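Local coordinates for protein 6-phospho-beta-glucosidase BglT (Thermotoga maritima, PDB 1UP7) that hydrolyses cellobiose 6'-phosphate to glucose 6-phosphate and glucose, as an NAD+- and manganese-dependent glycosidase of family 4, at residues A[119-124]-A[411-416]; A[172-177]-A[199-204]; A[226-231]-A[246-251]; A[326-331]-A[359-364]. All coordinates share one frame; numbering follows the deposited sequence.

Contact 1 of 4, residues A[119-124]-A[411-416]; sequences FPIVEE and REYVKL
Pro120 and Ile121 meet the chain's C-terminal tail at Tyr413, each using a different part of it. The two helix residues send their CB atoms toward the tail. From there the proline ring reaches the tyrosine's backbone and the isoleucine reaches its ring. CG of Pro120 lies 3.7 Å from the carbonyl O of Tyr413, an apolar carbon against a carbonyl oxygen. Alongside it, CD1 of Ile121 approaches CD2 of Tyr413 at 4.4 Å. That methyl sits near the ring plane, so it meets the edge of the tyrosine and does not lie over a face. With CD1 extended away from CA (chi2 156°), the isoleucine spans the gap between helix and tail. The nearest CA atoms, those of Pro120 and Val414, are 7.6 Å apart, and only 111 Å² is buried in all, which marks a light surface contact. Helix 109-131 is kinked here, since the N of Pro120 has no bond to the preceding turn. Pro120 also packs on Tyr375 of helix 355-376, while Ile121 touches Phe81, Pro83 and the bound NAD. The C-terminal tail thus rests beside the dinucleotide pocket of a Rossmann-type NAD-binding domain.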
loop_
_atom_site.group_PDB
_atom_site.type_symbol
_atom_site.label_atom_id
_atom_site.label_comp_id
_atom_site.label_asym_id
_atom_site.label_seq_id
_atom_site.Cartn_x
_atom_site.Cartn_y
_atom_site.Cartn_z
ATOM N N PHE A 119 30.234 -5.225 -0.491
ATOM C CA PHE A 119 29.544 -4.400 -1.485
ATOM C C PHE A 119 30.383 -4.047 -2.737
ATOM O O PHE A 119 29.905 -4.228 -3.859
ATOM C CB PHE A 119 28.913 -3.112 -0.841
ATOM C CG PHE A 119 27.763 -3.382 0.135
ATOM C CD1 PHE A 119 27.044 -4.590 0.096
ATOM C CD2 PHE A 119 27.391 -2.411 1.069
ATOM C CE1 PHE A 119 25.977 -4.835 0.983
ATOM C CE2 PHE A 119 26.324 -2.634 1.962
ATOM C CZ PHE A 119 25.625 -3.852 1.928
ATOM N N PRO A 120 31.616 -3.542 -2.576
ATOM C CA PRO A 120 32.444 -3.209 -3.763
ATOM C C PRO A 120 32.757 -4.425 -4.654
ATOM O O PRO A 120 32.747 -4.309 -5.882
ATOM C CB PRO A 120 33.743 -2.641 -3.166
ATOM C CG PRO A 120 33.406 -2.301 -1.725
ATOM C CD PRO A 120 32.321 -3.235 -1.308
ATOM N N ILE A 121 33.018 -5.567 -4.040
ATOM C CA ILE A 121 33.294 -6.780 -4.785
ATOM C C ILE A 121 32.042 -7.271 -5.499
ATOM O O ILE A 121 32.132 -7.585 -6.697
ATOM C CB ILE A 121 33.949 -7.850 -3.870
ATOM C CG1 ILE A 121 35.345 -7.392 -3.421
ATOM C CG2 ILE A 121 34.108 -9.172 -4.591
ATOM C CD1 ILE A 121 35.836 -8.068 -2.069
ATOM N N VAL A 122 30.877 -7.285 -4.823
ATOM C CA VAL A 122 29.672 -7.719 -5.519
ATOM C C VAL A 122 29.245 -6.731 -6.623
ATOM O O VAL A 122 28.751 -7.161 -7.675
ATOM C CB VAL A 122 28.482 -8.190 -4.599
ATOM C CG1 VAL A 122 28.959 -8.784 -3.271
ATOM C CG2 VAL A 122 27.477 -7.142 -4.423
ATOM N N GLU A 123 29.498 -5.431 -6.411
ATOM C CA GLU A 123 29.178 -4.419 -7.395
ATOM C C GLU A 123 29.904 -4.709 -8.694
ATOM O O GLU A 123 29.299 -4.726 -9.775
ATOM C CB GLU A 123 29.561 -3.015 -6.893
ATOM C CG GLU A 123 28.369 -2.096 -6.856
ATOM C CD GLU A 123 28.670 -0.712 -6.345
ATOM O OE1 GLU A 123 29.551 -0.571 -5.463
ATOM O OE2 GLU A 123 28.003 0.236 -6.855
ATOM N N GLU A 124 31.200 -4.972 -8.575
ATOM C CA GLU A 124 32.049 -5.263 -9.726
ATOM C C GLU A 124 31.621 -6.567 -10.401
ATOM O O GLU A 124 31.454 -6.619 -11.634
ATOM C CB GLU A 124 33.525 -5.317 -9.274
ATOM C CG GLU A 124 34.546 -5.080 -10.391
ATOM C CD GLU A 124 35.901 -5.764 -10.105
ATOM O OE1 GLU A 124 36.809 -5.133 -9.450
ATOM O OE2 GLU A 124 36.064 -6.944 -10.529
ATOM N N ARG A 411 40.635 -0.939 5.685
ATOM C CA ARG A 411 41.077 0.098 4.754
ATOM C C ARG A 411 41.484 -0.451 3.382
ATOM O O ARG A 411 41.529 0.299 2.424
ATOM C CB ARG A 411 42.216 0.964 5.327
ATOM C CG ARG A 411 43.537 0.262 5.366
ATOM C CD ARG A 411 44.505 0.753 6.414
ATOM N NE ARG A 411 45.598 -0.217 6.573
ATOM C CZ ARG A 411 45.566 -1.307 7.362
ATOM N NH1 ARG A 411 44.496 -1.607 8.125
ATOM N NH2 ARG A 411 46.627 -2.108 7.387
ATOM N N GLU A 412 41.804 -1.744 3.293
ATOM C CA GLU A 412 42.127 -2.321 2.001
ATOM C C GLU A 412 40.881 -2.558 1.147
ATOM O O GLU A 412 41.019 -2.762 -0.044
ATOM C CB GLU A 412 42.901 -3.648 2.112
ATOM C CG GLU A 412 44.256 -3.577 2.770
ATOM C CD GLU A 412 44.654 -4.936 3.329
ATOM O OE1 GLU A 412 43.889 -5.524 4.186
ATOM O OE2 GLU A 412 45.721 -5.427 2.903
ATOM N N TYR A 413 39.687 -2.544 1.754
ATOM C CA TYR A 413 38.487 -3.013 1.075
ATOM C C TYR A 413 37.449 -1.931 0.915
ATOM O O TYR A 413 36.591 -1.993 0.035
ATOM C CB TYR A 413 37.857 -4.142 1.859
ATOM C CG TYR A 413 38.745 -5.329 1.856
ATOM C CD1 TYR A 413 39.704 -5.487 2.832
ATOM C CD2 TYR A 413 38.678 -6.259 0.823
ATOM C CE1 TYR A 413 40.521 -6.549 2.806
ATOM C CE2 TYR A 413 39.506 -7.339 0.796
ATOM C CZ TYR A 413 40.417 -7.474 1.787
ATOM O OH TYR A 413 41.252 -8.541 1.777
ATOM N N VAL A 414 37.478 -0.948 1.792
ATOM C CA VAL A 414 36.483 0.088 1.716
ATOM C C VAL A 414 37.089 1.396 2.170
ATOM O O VAL A 414 37.973 1.445 3.039
ATOM C CB VAL A 414 35.177 -0.237 2.493
ATOM C CG1 VAL A 414 35.354 -0.074 3.962
ATOM C CG2 VAL A 414 34.031 0.655 1.968
ATOM N N LYS A 415 36.623 2.463 1.541
ATOM C CA LYS A 415 37.032 3.788 1.931
ATOM C C LYS A 415 35.842 4.723 2.019
ATOM O O LYS A 415 35.134 4.980 1.041
ATOM C CB LYS A 415 38.069 4.397 1.000
ATOM C CG LYS A 415 38.441 5.782 1.480
ATOM C CD LYS A 415 39.898 6.134 1.209
ATOM C CE LYS A 415 40.237 7.553 1.736
ATOM N NZ LYS A 415 41.393 8.156 1.000
ATOM N N LEU A 416 35.637 5.244 3.218
ATOM C CA LEU A 416 34.561 6.182 3.468
ATOM C C LEU A 416 35.133 7.528 3.810
ATOM O O LEU A 416 36.149 7.615 4.502
ATOM C CB LEU A 416 33.707 5.714 4.629
ATOM C CG LEU A 416 32.446 4.929 4.319
ATOM C CD1 LEU A 416 32.541 4.098 3.064
ATOM C CD2 LEU A 416 32.020 4.097 5.521
#

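Contact 2 of 4, residues A[172-177]-A[199-204]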
loop_
_atom_site.group_PDB
_atom_site.type_symbol
_atom_site.label_atom_id
_atom_site.label_comp_id
_atom_site.label_asym_id
_atom_site.label_seq_id
_atom_site.Cartn_x
_atom_site.Cartn_y
_atom_site.Cartn_z
ATOM N N ARG A 172 14.895 -30.412 6.886
ATOM C CA ARG A 172 15.484 -31.739 7.145
ATOM C C ARG A 172 15.122 -32.293 8.513
ATOM O O ARG A 172 14.766 -33.453 8.635
ATOM C CB ARG A 172 17.000 -31.677 6.972
ATOM C CG ARG A 172 17.688 -33.040 6.720
ATOM C CD ARG A 172 19.023 -33.215 7.494
ATOM N NE ARG A 172 19.378 -32.027 8.306
ATOM C CZ ARG A 172 19.187 -31.917 9.629
ATOM N NH1 ARG A 172 18.648 -32.927 10.325
ATOM N NH2 ARG A 172 19.535 -30.793 10.258
ATOM N N GLU A 173 15.199 -31.453 9.535
ATOM C CA GLU A 173 14.882 -31.864 10.902
ATOM C C GLU A 173 13.420 -32.359 10.979
ATOM O O GLU A 173 13.133 -33.412 11.559
ATOM C CB GLU A 173 15.104 -30.672 11.824
ATOM C CG GLU A 173 15.104 -31.020 13.304
ATOM C CD GLU A 173 15.789 -29.941 14.125
ATOM O OE1 GLU A 173 16.317 -28.970 13.492
ATOM O OE2 GLU A 173 15.804 -30.080 15.385
ATOM N N ILE A 174 12.512 -31.596 10.356
ATOM C CA ILE A 174 11.088 -31.932 10.307
ATOM C C ILE A 174 10.829 -33.202 9.528
ATOM O O ILE A 174 10.081 -34.096 9.981
ATOM C CB ILE A 174 10.278 -30.768 9.688
ATOM C CG1 ILE A 174 10.298 -29.563 10.616
ATOM C CG2 ILE A 174 8.835 -31.176 9.440
ATOM C CD1 ILE A 174 10.065 -29.919 12.030
ATOM N N ALA A 175 11.444 -33.298 8.357
ATOM C CA ALA A 175 11.305 -34.518 7.569
ATOM C C ALA A 175 11.761 -35.754 8.327
ATOM O O ALA A 175 11.162 -36.827 8.188
ATOM C CB ALA A 175 12.039 -34.390 6.236
ATOM N N GLU A 176 12.824 -35.609 9.121
ATOM C CA GLU A 176 13.320 -36.711 9.971
ATOM C C GLU A 176 12.335 -37.045 11.080
ATOM O O GLU A 176 12.054 -38.209 11.333
ATOM C CB GLU A 176 14.681 -36.326 10.579
ATOM C CG GLU A 176 15.840 -37.238 10.175
ATOM C CD GLU A 176 16.929 -36.492 9.428
ATOM O OE1 GLU A 176 17.370 -35.409 9.913
ATOM O OE2 GLU A 176 17.351 -36.979 8.350
ATOM N N MET A 177 11.807 -36.013 11.736
ATOM C CA MET A 177 10.826 -36.175 12.818
ATOM C C MET A 177 9.638 -37.035 12.383
ATOM O O MET A 177 9.125 -37.860 13.141
ATOM C CB MET A 177 10.244 -34.805 13.166
ATOM C CG MET A 177 10.853 -34.062 14.337
ATOM S SD MET A 177 9.643 -32.815 14.875
ATOM C CE MET A 177 8.393 -33.864 15.593
ATOM N N GLU A 199 5.960 -19.966 11.603
ATOM C CA GLU A 199 4.671 -19.803 12.249
ATOM C C GLU A 199 3.848 -21.079 12.151
ATOM O O GLU A 199 3.102 -21.410 13.084
ATOM C CB GLU A 199 3.941 -18.612 11.612
ATOM C CG GLU A 199 2.797 -18.027 12.425
ATOM C CD GLU A 199 2.416 -16.624 11.965
ATOM O OE1 GLU A 199 3.214 -15.940 11.293
ATOM O OE2 GLU A 199 1.304 -16.193 12.275
ATOM N N LYS A 200 3.979 -21.779 11.029
ATOM C CA LYS A 200 3.210 -23.004 10.774
ATOM C C LYS A 200 4.080 -24.073 10.136
ATOM O O LYS A 200 4.966 -23.769 9.344
ATOM C CB LYS A 200 1.963 -22.732 9.876
ATOM C CG LYS A 200 1.061 -21.570 10.373
ATOM C CD LYS A 200 -0.354 -21.995 10.704
ATOM C CE LYS A 200 -0.687 -21.900 12.207
ATOM N NZ LYS A 200 -1.621 -23.070 12.624
ATOM N N VAL A 201 3.820 -25.319 10.482
ATOM C CA VAL A 201 4.496 -26.445 9.864
ATOM C C VAL A 201 3.475 -27.433 9.349
ATOM O O VAL A 201 2.591 -27.867 10.083
ATOM C CB VAL A 201 5.460 -27.187 10.810
ATOM C CG1 VAL A 201 6.090 -28.359 10.071
ATOM C CG2 VAL A 201 6.548 -26.274 11.272
ATOM N N PHE A 202 3.612 -27.779 8.077
ATOM C CA PHE A 202 2.774 -28.778 7.446
ATOM C C PHE A 202 3.647 -29.926 6.930
ATOM O O PHE A 202 4.674 -29.689 6.284
ATOM C CB PHE A 202 2.003 -28.189 6.246
ATOM C CG PHE A 202 1.015 -27.096 6.596
ATOM C CD1 PHE A 202 1.418 -25.752 6.632
ATOM C CD2 PHE A 202 -0.322 -27.401 6.831
ATOM C CE1 PHE A 202 0.488 -24.748 6.936
ATOM C CE2 PHE A 202 -1.251 -26.395 7.138
ATOM C CZ PHE A 202 -0.845 -25.071 7.189
ATOM N N VAL A 203 3.232 -31.159 7.206
ATOM C CA VAL A 203 3.898 -32.339 6.666
ATOM C C VAL A 203 2.854 -33.173 5.933
ATOM O O VAL A 203 1.850 -33.610 6.520
ATOM C CB VAL A 203 4.571 -33.186 7.761
ATOM C CG1 VAL A 203 5.002 -34.566 7.193
ATOM C CG2 VAL A 203 5.750 -32.424 8.348
ATOM N N LYS A 204 3.089 -33.396 4.643
ATOM C CA LYS A 204 2.086 -34.043 3.784
ATOM C C LYS A 204 0.666 -33.430 3.923
ATOM O O LYS A 204 -0.342 -34.150 3.910
ATOM C CB LYS A 204 2.042 -35.566 4.014
ATOM C CG LYS A 204 3.240 -36.321 3.443
ATOM C CD LYS A 204 3.213 -37.788 3.864
ATOM C CE LYS A 204 4.573 -38.438 3.611
ATOM N NZ LYS A 204 4.613 -39.882 4.012
#
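Ile174 meets Val201 and Val203 through a single methyl, and the contact across the two segments is wholly apolar. CG2 of Ile174 lies 3.5 Å from CG2 of Val203 and 4.0 Å from CG1 of Val201. With its CB directed at the strand and chi1 at -68°, Ile174 holds CG2 anti to the backbone N, where it meets both valines. The two valines are two residues apart and both direct their CB atoms toward the helix, whereas Phe202 between them points away. All three touching residues are buried, with 110 Å² covered in total.

One salt bridge runs within the helix segment: Arg172 NH1 donates to Glu176 OE1 at 2.8 Å, with an N-H...O angle of 147°. It spans one turn, and the carboxylate oxygen lies close to the guanidinium plane.

Helix 166-177 therefore lies against one face of strand 195-203, with Val185 of strand 185-190 and Val212 of helix 209-216 also touching Ile174. On the strand's other face, Phe202 makes a cation-pi contact with Arg344 of the second subunit.

Contact 3 of 4, residues A[226-231]-A[246-251]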
loop_
_atom_site.group_PDB
_atom_site.type_symbol
_atom_site.label_atom_id
_atom_site.label_comp_id
_atom_site.label_asym_id
_atom_site.label_seq_id
_atom_site.Cartn_x
_atom_site.Cartn_y
_atom_site.Cartn_z
ATOM N N GLU A 226 21.731 -22.247 26.447
ATOM C CA GLU A 226 21.579 -21.348 25.313
ATOM C C GLU A 226 20.292 -21.481 24.510
ATOM O O GLU A 226 20.098 -20.764 23.540
ATOM C CB GLU A 226 22.693 -21.620 24.311
ATOM C CG GLU A 226 23.858 -20.664 24.392
ATOM C CD GLU A 226 25.040 -21.213 23.634
ATOM O OE1 GLU A 226 25.137 -20.993 22.385
ATOM O OE2 GLU A 226 25.846 -21.893 24.305
ATOM N N ASP A 227 19.442 -22.419 24.857
ATOM C CA ASP A 227 18.205 -22.595 24.126
ATOM C C ASP A 227 17.094 -21.820 24.786
ATOM O O ASP A 227 17.078 -21.625 26.005
ATOM C CB ASP A 227 17.843 -24.088 24.163
ATOM C CG ASP A 227 18.899 -24.944 23.498
ATOM O OD1 ASP A 227 19.717 -24.358 22.743
ATOM O OD2 ASP A 227 19.006 -26.178 23.693
ATOM N N PHE A 228 16.134 -21.427 23.972
ATOM C CA PHE A 228 14.987 -20.742 24.495
ATOM C C PHE A 228 14.254 -21.718 25.370
ATOM O O PHE A 228 14.092 -22.864 25.006
ATOM C CB PHE A 228 14.187 -20.262 23.322
ATOM C CG PHE A 228 14.918 -19.320 22.496
ATOM C CD1 PHE A 228 15.715 -19.777 21.438
ATOM C CD2 PHE A 228 14.843 -17.950 22.762
ATOM C CE1 PHE A 228 16.427 -18.874 20.632
ATOM C CE2 PHE A 228 15.533 -17.031 21.981
ATOM C CZ PHE A 228 16.324 -17.490 20.884
ATOM N N PRO A 229 13.904 -21.300 26.563
ATOM C CA PRO A 229 13.124 -22.163 27.463
ATOM C C PRO A 229 11.713 -22.414 26.918
ATOM O O PRO A 229 11.258 -21.740 25.987
ATOM C CB PRO A 229 13.155 -21.405 28.784
ATOM C CG PRO A 229 13.540 -20.004 28.440
ATOM C CD PRO A 229 14.247 -19.992 27.136
ATOM N N THR A 230 11.051 -23.428 27.447
ATOM C CA THR A 230 9.717 -23.816 27.017
ATOM C C THR A 230 8.684 -22.684 27.054
ATOM O O THR A 230 7.899 -22.550 26.116
ATOM C CB THR A 230 9.263 -25.065 27.848
ATOM O OG1 THR A 230 10.133 -26.176 27.539
ATOM C CG2 THR A 230 7.850 -25.538 27.430
ATOM N N TRP A 231 8.694 -21.867 28.102
ATOM C CA TRP A 231 7.736 -20.787 28.220
ATOM C C TRP A 231 7.823 -19.815 27.027
ATOM O O TRP A 231 6.830 -19.211 26.614
ATOM C CB TRP A 231 7.964 -20.131 29.572
ATOM C CG TRP A 231 9.300 -19.497 29.724
ATOM C CD1 TRP A 231 10.373 -19.978 30.431
ATOM C CD2 TRP A 231 9.705 -18.243 29.176
ATOM N NE1 TRP A 231 11.408 -19.082 30.363
ATOM C CE2 TRP A 231 11.015 -18.006 29.603
ATOM C CE3 TRP A 231 9.060 -17.266 28.412
ATOM C CZ2 TRP A 231 11.695 -16.855 29.287
ATOM C CZ3 TRP A 231 9.741 -16.143 28.072
ATOM C CH2 TRP A 231 11.053 -15.936 28.517
ATOM N N TYR A 246 21.144 -13.817 19.703
ATOM C CA TYR A 246 22.025 -12.641 19.833
ATOM C C TYR A 246 21.260 -11.395 20.179
ATOM O O TYR A 246 21.807 -10.518 20.833
ATOM C CB TYR A 246 22.871 -12.387 18.567
ATOM C CG TYR A 246 23.815 -13.527 18.260
ATOM C CD1 TYR A 246 24.973 -13.721 19.000
ATOM C CD2 TYR A 246 23.532 -14.434 17.229
ATOM C CE1 TYR A 246 25.832 -14.793 18.739
ATOM C CE2 TYR A 246 24.373 -15.509 16.953
ATOM C CZ TYR A 246 25.512 -15.689 17.726
ATOM O OH TYR A 246 26.346 -16.756 17.450
ATOM N N TYR A 247 20.006 -11.342 19.749
ATOM C CA TYR A 247 19.102 -10.261 20.080
ATOM C C TYR A 247 18.430 -10.467 21.416
ATOM O O TYR A 247 18.502 -9.572 22.235
ATOM C CB TYR A 247 18.050 -10.141 19.003
ATOM C CG TYR A 247 18.606 -9.699 17.688
ATOM C CD1 TYR A 247 19.162 -10.628 16.807
ATOM C CD2 TYR A 247 18.556 -8.371 17.314
ATOM C CE1 TYR A 247 19.662 -10.246 15.599
ATOM C CE2 TYR A 247 19.034 -7.961 16.073
ATOM C CZ TYR A 247 19.590 -8.904 15.228
ATOM O OH TYR A 247 20.070 -8.539 14.006
ATOM N N LEU A 248 17.839 -11.647 21.653
ATOM C CA LEU A 248 16.959 -11.865 22.793
ATOM C C LEU A 248 17.690 -12.424 24.022
ATOM O O LEU A 248 17.176 -12.413 25.144
ATOM C CB LEU A 248 15.810 -12.779 22.388
ATOM C CG LEU A 248 14.833 -12.104 21.437
ATOM C CD1 LEU A 248 14.200 -13.225 20.693
ATOM C CD2 LEU A 248 13.793 -11.225 22.175
ATOM N N MET A 249 18.901 -12.927 23.771
ATOM C CA MET A 249 19.810 -13.451 24.802
ATOM C C MET A 249 21.184 -12.738 24.748
ATOM O O MET A 249 22.242 -13.375 24.923
ATOM C CB MET A 249 20.010 -14.967 24.644
ATOM C CG MET A 249 18.769 -15.794 24.884
ATOM S SD MET A 249 18.996 -17.542 24.485
ATOM C CE MET A 249 20.104 -17.953 25.562
ATOM N N GLU A 250 21.150 -11.428 24.531
ATOM C CA GLU A 250 22.359 -10.662 24.275
ATOM C C GLU A 250 23.398 -10.800 25.381
ATOM O O GLU A 250 24.543 -11.149 25.070
ATOM C CB GLU A 250 22.091 -9.180 24.035
ATOM C CG GLU A 250 23.295 -8.450 23.496
ATOM C CD GLU A 250 23.046 -6.961 23.262
ATOM O OE1 GLU A 250 21.884 -6.494 23.285
ATOM O OE2 GLU A 250 24.037 -6.243 23.074
ATOM N N LYS A 251 23.028 -10.537 26.644
ATOM C CA LYS A 251 24.008 -10.651 27.715
ATOM C C LYS A 251 24.627 -12.043 27.774
ATOM O O LYS A 251 25.837 -12.172 27.943
ATOM C CB LYS A 251 23.488 -10.267 29.113
ATOM C CG LYS A 251 22.935 -8.847 29.190
ATOM C CD LYS A 251 22.265 -8.559 30.564
ATOM C CE LYS A 251 21.318 -9.647 31.028
ATOM N NZ LYS A 251 20.784 -9.388 32.406
#
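Glu226 OE1 is gripped by two cations, forming salt bridges with Arg245 NH1 and Lys256 NZ, while the same residue's backbone carbonyl receives the end of Met249. CE and SD of Met249 both lie 3.5 Å from Glu226 O. The methionine is extended as far as its sulfur and then bends (chi3 64°), which folds the terminal methyl back beside that carbonyl. SD also makes a Met-aromatic contact with Phe228: it stands 4.5 Å from the ring centroid and 15° off the ring normal, hence over one face. Leu248 adds a slanting approach to the same ring, its CD1 being 4.2 Å from Phe228 CE2. Together the two segments bury 191 Å².

Met249 occupies the break between helices 245-248 and 250-258, at the N-cap position of the second. The ring of Phe228 also meets that of Phe232 in helix 230-236, and its side chain is about 8 Å from that of the proton acceptor Tyr243. Leu248 continues onto Phe356 and Phe360 of helix 355-376 and onto Val396 of the third subunit.

Contact 4 of 4, residues A[326-331]-A[359-364]; sequences ENLPDD and SFIHAV
The loop joining strands 313-320 and 333-341 of the three-stranded antiparallel sheet closes here on helix 355-376, by way of Leu328, Pro329, Ile361 and His362. Leu328 divides its two methyls between neighbouring helix residues. Leu328 CD1 sits over one face of the imidazole, 3.3 Å from His362 CE1 and 3.4 Å from His362 NE2, whereas Leu328 CD2 touches Ile361 CD1 at 4.2 Å. The distances from Leu328 CD1 to His362 ND1 and His362 CD2, 3.9 and 4.1 Å, show that the methyl is shifted toward the CE1-NE2 side. Pro329 adds a looser touch, its CD being 4.3 Å from His362 CE1. Methyl over ring is consistent with a CH-pi contact, but its shortness is doubtful: the leucine's outer torsion is almost eclipsed (chi2 4°), so the modelled methyl position may be imprecise. Elsewhere the imidazole is held by a hydrogen bond between its ND1 and Tyr332 OH, and it stacks on His362 of the third subunit. A buried ring covered on one face by a leucine methyl and stacked on a second histidine is probably more easily kept neutral than charged, while the bond at ND1 restrains its rotation at this subunit interface.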
loop_
_atom_site.group_PDB
_atom_site.type_symbol
_atom_site.label_atom_id
_atom_site.label_comp_id
_atom_site.label_asym_id
_atom_site.label_seq_id
_atom_site.Cartn_x
_atom_site.Cartn_y
_atom_site.Cartn_z
ATOM N N GLU A 326 1.705 -9.978 3.743
ATOM C CA GLU A 326 0.883 -8.867 3.302
ATOM C C GLU A 326 1.091 -7.586 4.123
ATOM O O GLU A 326 0.861 -6.505 3.610
ATOM C CB GLU A 326 -0.593 -9.258 3.214
ATOM C CG GLU A 326 -1.299 -9.399 4.537
ATOM C CD GLU A 326 -2.739 -9.893 4.388
ATOM O OE1 GLU A 326 -2.977 -10.959 3.751
ATOM O OE2 GLU A 326 -3.644 -9.210 4.928
ATOM N N ASN A 327 1.525 -7.710 5.379
ATOM C CA ASN A 327 1.711 -6.530 6.215
ATOM C C ASN A 327 3.178 -6.099 6.287
ATOM O O ASN A 327 3.625 -5.528 7.262
ATOM C CB ASN A 327 1.087 -6.706 7.605
ATOM C CG ASN A 327 1.662 -7.892 8.376
ATOM O OD1 ASN A 327 2.232 -8.816 7.794
ATOM N ND2 ASN A 327 1.519 -7.855 9.696
ATOM N N LEU A 328 3.927 -6.397 5.231
ATOM C CA LEU A 328 5.288 -5.865 5.071
ATOM C C LEU A 328 5.350 -5.292 3.651
ATOM O O LEU A 328 4.660 -5.812 2.749
ATOM C CB LEU A 328 6.298 -6.996 5.228
ATOM C CG LEU A 328 7.321 -7.107 6.367
ATOM C CD1 LEU A 328 7.232 -6.040 7.459
ATOM C CD2 LEU A 328 7.297 -8.504 6.944
ATOM N N PRO A 329 6.147 -4.253 3.400
ATOM C CA PRO A 329 6.226 -3.720 2.023
ATOM C C PRO A 329 6.692 -4.740 0.976
ATOM O O PRO A 329 7.522 -5.589 1.247
ATOM C CB PRO A 329 7.222 -2.554 2.132
ATOM C CG PRO A 329 7.198 -2.157 3.593
ATOM C CD PRO A 329 7.025 -3.503 4.323
ATOM N N ASP A 330 6.151 -4.636 -0.226
ATOM C CA ASP A 330 6.539 -5.512 -1.324
ATOM C C ASP A 330 8.039 -5.570 -1.606
ATOM O O ASP A 330 8.555 -6.606 -2.010
ATOM C CB ASP A 330 5.863 -5.082 -2.620
ATOM C CG ASP A 330 4.377 -5.162 -2.557
ATOM O OD1 ASP A 330 3.852 -5.899 -1.686
ATOM O OD2 ASP A 330 3.659 -4.505 -3.376
ATOM N N ASP A 331 8.708 -4.433 -1.462
ATOM C CA ASP A 331 10.118 -4.316 -1.824
ATOM C C ASP A 331 11.074 -4.838 -0.755
ATOM O O ASP A 331 12.272 -4.901 -1.014
ATOM C CB ASP A 331 10.475 -2.857 -2.146
ATOM C CG ASP A 331 10.055 -1.913 -1.031
ATOM O OD1 ASP A 331 10.750 -1.792 -0.001
ATOM O OD2 ASP A 331 8.974 -1.300 -1.057
ATOM N N SER A 359 8.762 -6.610 14.538
ATOM C CA SER A 359 9.583 -5.693 15.310
ATOM C C SER A 359 11.046 -5.870 14.913
ATOM O O SER A 359 11.767 -4.869 14.718
ATOM C CB SER A 359 9.424 -5.880 16.811
ATOM O OG SER A 359 9.881 -7.164 17.238
ATOM N N PHE A 360 11.487 -7.119 14.765
ATOM C CA PHE A 360 12.865 -7.345 14.315
ATOM C C PHE A 360 13.069 -7.063 12.826
ATOM O O PHE A 360 14.020 -6.394 12.470
ATOM C CB PHE A 360 13.361 -8.756 14.642
ATOM C CG PHE A 360 13.377 -9.056 16.119
ATOM C CD1 PHE A 360 14.419 -8.589 16.927
ATOM C CD2 PHE A 360 12.354 -9.794 16.692
ATOM C CE1 PHE A 360 14.429 -8.860 18.289
ATOM C CE2 PHE A 360 12.362 -10.077 18.047
ATOM C CZ PHE A 360 13.392 -9.599 18.842
ATOM N N ILE A 361 12.180 -7.562 11.968
ATOM C CA ILE A 361 12.377 -7.428 10.544
ATOM C C ILE A 361 12.471 -5.959 10.106
ATOM O O ILE A 361 13.375 -5.598 9.326
ATOM C CB ILE A 361 11.264 -8.155 9.756
ATOM C CG1 ILE A 361 11.246 -9.681 10.072
ATOM C CG2 ILE A 361 11.370 -7.837 8.258
ATOM C CD1 ILE A 361 9.989 -10.393 9.554
ATOM N N HIS A 362 11.541 -5.119 10.591
ATOM C CA HIS A 362 11.533 -3.713 10.228
ATOM C C HIS A 362 12.859 -3.062 10.680
ATOM O O HIS A 362 13.521 -2.391 9.904
ATOM C CB HIS A 362 10.355 -2.983 10.906
ATOM C CG HIS A 362 9.041 -3.125 10.216
ATOM N ND1 HIS A 362 8.850 -2.791 8.888
ATOM C CD2 HIS A 362 7.826 -3.510 10.687
ATOM C CE1 HIS A 362 7.582 -2.982 8.565
ATOM N NE2 HIS A 362 6.936 -3.399 9.641
ATOM N N ALA A 363 13.245 -3.254 11.939
ATOM C CA ALA A 363 14.420 -2.553 12.478
ATOM C C ALA A 363 15.699 -2.929 11.711
ATOM O O ALA A 363 16.516 -2.078 11.329
ATOM C CB ALA A 363 14.606 -2.843 14.033
ATOM N N VAL A 364 15.863 -4.217 11.462
ATOM C CA VAL A 364 17.044 -4.642 10.748
ATOM C C VAL A 364 16.985 -4.244 9.275
ATOM O O VAL A 364 18.014 -3.881 8.690
ATOM C CB VAL A 364 17.277 -6.141 10.945
ATOM C CG1 VAL A 364 18.414 -6.641 10.060
ATOM C CG2 VAL A 364 17.582 -6.396 12.445
#

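Contacts 2, 3 and 4 are buried, whereas contact 1 is a thin surface junction, on the far side of the chain's centre from contact 2. Contact 1 closes the longest loop, with the other three nested inside it. Contacts 3 and 4 touch directly, Leu248 CD2 lying 3.7 Å from Phe360 CZ, and both meet the third subunit; contacts 2 and 4 both reach the second. Between a helix and a strand, contact 2 is purely aliphatic. In contacts 3 and 4, where a loop meets a helical segment near a subunit interface, a sulfur on a phenyl ring and a methyl on an imidazole take over. At the surface, contact 1 sets a proline carbon on a carbonyl and a methyl at a tyrosine edge.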